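Local coordinates for protein adenosyl-chloride synthase (Thermotoga maritima, PDB 2ZBV) that probably uses S-adenosyl-L-methionine as substrate, as other members of the SAM hydrolase and SAM-dependent halogenase family do, and binds adenosine, at residues T82-Y87 against E101-A106. Residues are numbered along the deposited sequence; the frame is centred on the assembly and turned at random.
Sequences TKNDQY and EEYGVA
The amide of Asn84 lies stacked on one face of the Tyr103 ring, the two planes 24° apart. Its ND2 sits over the ring centre, 3.4 Å above the plane, while Asn84 OD1 rests 3.5 Å from Tyr103 CG. Thr82 OG1 and Gln86 OE1 approach the ring obliquely, and the Gln86 amide stands nearly perpendicular to it; the ring of Tyr51 also meets Tyr103. An asparagine suits this place because CG, set between its backbone N and carbonyl carbon (chi1 65°), lays a short flat amide against the ring, with OD1 turned to Thr82 OG1. That pair is unusually close, and its exact length is doubtful. Asn84 ND2 donates to Gln86 OE1 (3.0 Å) from well above that carbonyl's plane. A water accepts from Asn84 ND2 and makes a weak link to Tyr103 OH, whose stronger partner is Ser54.

Along the backbone, Thr82 and Val105 form an antiparallel non-hydrogen-bonded pair with diverging side chains. Lys83 N, from the second residue of the type I turn Thr82 to Asp85, donates to Gly104 O (2.9 Å). Gly104 leaves helix 97-103 with positive phi, which suits a residue without a side chain. The extended lysine chain runs past this glycine, Lys83 CE 3.4 Å from Val105 O, and Ala106 CB packs against Lys83 CG.

The contact thus joins the hairpin between strands 77-82 and 87-91 to the helix-to-strand passage into strand 105-110, outermost of its sheet within this chain, away from the adenosine sites. The ND2 bonds to Gln86 OE1 and the water would tend to fix the amide's rotation, so it can probably lie flat on an aromatic face while ND2 keeps hydrogen-bonding partners.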
ATOM      1  N   THR A  82     -12.533 -17.623 -18.492  1.00 24.29           N
ATOM      2  CA  THR A  82     -12.631 -18.911 -17.833  1.00 24.14           C
ATOM      3  C   THR A  82     -14.089 -19.340 -17.769  1.00 23.69           C
ATOM      4  O   THR A  82     -14.996 -18.508 -17.827  1.00 23.86           O
ATOM      5  CB  THR A  82     -12.007 -18.855 -16.419  1.00 19.87           C
ATOM      6  OG1 THR A  82     -12.444 -17.674 -15.743  1.00 23.90           O
ATOM      7  CG2 THR A  82     -10.498 -18.840 -16.521  1.00 19.16           C
ATOM      8  N   LYS A  83     -14.311 -20.642 -17.644  1.00 26.06           N
ATOM      9  CA  LYS A  83     -15.673 -21.162 -17.622  1.00 29.59           C
ATOM     10  C   LYS A  83     -16.540 -20.729 -16.448  1.00 30.52           C
ATOM     11  O   LYS A  83     -17.715 -21.081 -16.387  1.00 31.74           O
ATOM     12  CB  LYS A  83     -15.638 -22.681 -17.742  1.00 30.90           C
ATOM     13  CG  LYS A  83     -15.099 -23.126 -19.092  1.00 32.51           C
ATOM     14  CD  LYS A  83     -15.000 -24.631 -19.215  1.00 33.02           C
ATOM     15  CE  LYS A  83     -14.569 -25.017 -20.620  1.00 35.01           C
ATOM     16  NZ  LYS A  83     -14.377 -26.481 -20.765  1.00 36.10           N
ATOM     17  N   ASN A  84     -15.970 -19.958 -15.525  1.00 29.75           N
ATOM     18  CA  ASN A  84     -16.732 -19.466 -14.381  1.00 28.33           C
ATOM     19  C   ASN A  84     -17.101 -18.010 -14.650  1.00 28.03           C
ATOM     20  O   ASN A  84     -17.493 -17.270 -13.750  1.00 26.28           O
ATOM     21  CB  ASN A  84     -15.919 -19.597 -13.081  1.00 28.83           C
ATOM     22  CG  ASN A  84     -14.680 -18.729 -13.076  1.00 28.73           C
ATOM     23  OD1 ASN A  84     -14.006 -18.600 -14.094  1.00 29.33           O
ATOM     24  ND2 ASN A  84     -14.366 -18.137 -11.924  1.00 26.23           N
ATOM     25  N   ASP A  85     -16.954 -17.613 -15.912  1.00 28.36           N
ATOM     26  CA  ASP A  85     -17.292 -16.269 -16.361  1.00 28.20           C
ATOM     27  C   ASP A  85     -16.441 -15.117 -15.851  1.00 25.78           C
ATOM     28  O   ASP A  85     -16.961 -14.038 -15.577  1.00 25.14           O
ATOM     29  CB  ASP A  85     -18.761 -15.974 -16.055  1.00 34.42           C
ATOM     30  CG  ASP A  85     -19.704 -16.738 -16.957  1.00 41.68           C
ATOM     31  OD1 ASP A  85     -20.918 -16.781 -16.647  1.00 45.64           O
ATOM     32  OD2 ASP A  85     -19.233 -17.288 -17.979  1.00 43.74           O
ATOM     33  N   GLN A  86     -15.138 -15.337 -15.718  1.00 24.49           N
ATOM     34  CA  GLN A  86     -14.249 -14.261 -15.291  1.00 23.82           C
ATOM     35  C   GLN A  86     -13.272 -13.957 -16.425  1.00 23.91           C
ATOM     36  O   GLN A  86     -12.968 -14.829 -17.244  1.00 24.16           O
ATOM     37  CB  GLN A  86     -13.489 -14.642 -14.017  1.00 22.23           C
ATOM     38  CG  GLN A  86     -14.377 -14.726 -12.789  1.00 23.33           C
ATOM     39  CD  GLN A  86     -13.586 -14.921 -11.513  1.00 21.89           C
ATOM     40  OE1 GLN A  86     -12.633 -15.694 -11.480  1.00 19.34           O
ATOM     41  NE2 GLN A  86     -13.990 -14.229 -10.449  1.00 21.07           N
ATOM     42  N   TYR A  87     -12.775 -12.726 -16.462  1.00 23.38           N
ATOM     43  CA  TYR A  87     -11.854 -12.317 -17.518  1.00 23.98           C
ATOM     44  C   TYR A  87     -10.463 -11.965 -16.996  1.00 22.77           C
ATOM     45  O   TYR A  87     -10.331 -11.346 -15.939  1.00 21.08           O
ATOM     46  CB  TYR A  87     -12.453 -11.131 -18.269  1.00 24.29           C
ATOM     47  CG  TYR A  87     -13.790 -11.454 -18.900  1.00 30.47           C
ATOM     48  CD1 TYR A  87     -13.861 -12.110 -20.132  1.00 32.42           C
ATOM     49  CD2 TYR A  87     -14.986 -11.140 -18.252  1.00 31.61           C
ATOM     50  CE1 TYR A  87     -15.092 -12.445 -20.706  1.00 35.53           C
ATOM     51  CE2 TYR A  87     -16.224 -11.472 -18.814  1.00 35.02           C
ATOM     52  CZ  TYR A  87     -16.269 -12.125 -20.042  1.00 36.41           C
ATOM     53  OH  TYR A  87     -17.484 -12.465 -20.599  1.00 37.87           O
ATOM     54  N   GLU A 101      -6.352 -23.873 -15.186  1.00 29.85           N
ATOM     55  CA  GLU A 101      -6.451 -25.258 -14.748  1.00 32.91           C
ATOM     56  C   GLU A 101      -7.617 -25.512 -13.798  1.00 32.56           C
ATOM     57  O   GLU A 101      -8.292 -26.538 -13.898  1.00 33.62           O
ATOM     58  CB  GLU A 101      -5.136 -25.678 -14.079  1.00 37.52           C
ATOM     59  CG  GLU A 101      -5.158 -27.054 -13.419  1.00 45.11           C
ATOM     60  CD  GLU A 101      -5.310 -28.195 -14.415  1.00 50.28           C
ATOM     61  OE1 GLU A 101      -5.371 -29.365 -13.974  1.00 53.56           O
ATOM     62  OE2 GLU A 101      -5.364 -27.929 -15.637  1.00 52.80           O
ATOM     63  N   GLU A 102      -7.864 -24.576 -12.887  1.00 31.34           N
ATOM     64  CA  GLU A 102      -8.935 -24.725 -11.907  1.00 29.27           C
ATOM     65  C   GLU A 102     -10.335 -24.406 -12.412  1.00 28.82           C
ATOM     66  O   GLU A 102     -11.303 -25.064 -12.028  1.00 27.23           O
ATOM     67  CB  GLU A 102      -8.647 -23.854 -10.686  1.00 30.21           C
ATOM     68  CG  GLU A 102      -7.369 -24.204  -9.940  1.00 32.83           C
ATOM     69  CD  GLU A 102      -7.387 -25.608  -9.366  1.00 35.71           C
ATOM     70  OE1 GLU A 102      -8.432 -26.014  -8.814  1.00 36.91           O
ATOM     71  OE2 GLU A 102      -6.351 -26.302  -9.457  1.00 38.52           O
ATOM     72  N   TYR A 103     -10.454 -23.393 -13.264  1.00 27.38           N
ATOM     73  CA  TYR A 103     -11.764 -22.997 -13.766  1.00 26.88           C
ATOM     74  C   TYR A 103     -12.095 -23.517 -15.162  1.00 27.43           C
ATOM     75  O   TYR A 103     -13.258 -23.547 -15.551  1.00 28.26           O
ATOM     76  CB  TYR A 103     -11.894 -21.469 -13.795  1.00 24.25           C
ATOM     77  CG  TYR A 103     -11.721 -20.751 -12.471  1.00 24.88           C
ATOM     78  CD1 TYR A 103     -12.323 -21.227 -11.302  1.00 24.44           C
ATOM     79  CD2 TYR A 103     -11.024 -19.544 -12.405  1.00 24.01           C
ATOM     80  CE1 TYR A 103     -12.238 -20.510 -10.104  1.00 23.22           C
ATOM     81  CE2 TYR A 103     -10.932 -18.819 -11.213  1.00 22.45           C
ATOM     82  CZ  TYR A 103     -11.546 -19.304 -10.071  1.00 22.73           C
ATOM     83  OH  TYR A 103     -11.514 -18.555  -8.915  1.00 23.65           O
ATOM     84  N   GLY A 104     -11.077 -23.905 -15.920  1.00 27.91           N
ATOM     85  CA  GLY A 104     -11.317 -24.361 -17.277  1.00 27.79           C
ATOM     86  C   GLY A 104     -11.305 -23.152 -18.201  1.00 27.62           C
ATOM     87  O   GLY A 104     -11.779 -22.077 -17.835  1.00 26.97           O
ATOM     88  N   VAL A 105     -10.769 -23.326 -19.403  1.00 29.26           N
ATOM     89  CA  VAL A 105     -10.672 -22.235 -20.367  1.00 29.28           C
ATOM     90  C   VAL A 105     -11.838 -22.222 -21.348  1.00 30.97           C
ATOM     91  O   VAL A 105     -12.077 -23.199 -22.056  1.00 30.74           O
ATOM     92  CB  VAL A 105      -9.359 -22.334 -21.171  1.00 30.60           C
ATOM     93  CG1 VAL A 105      -9.243 -21.155 -22.125  1.00 30.81           C
ATOM     94  CG2 VAL A 105      -8.171 -22.379 -20.215  1.00 29.21           C
ATOM     95  N   ALA A 106     -12.553 -21.103 -21.394  1.00 30.43           N
ATOM     96  CA  ALA A 106     -13.686 -20.972 -22.295  1.00 30.29           C
ATOM     97  C   ALA A 106     -13.253 -20.365 -23.630  1.00 31.19           C
ATOM     98  O   ALA A 106     -13.707 -20.788 -24.693  1.00 31.22           O
ATOM     99  CB  ALA A 106     -14.765 -20.105 -21.651  1.00 28.39           C
TER
HETATM  100  O   HOH W   1     -14.811 -18.203  -8.918  1.00 34.90           O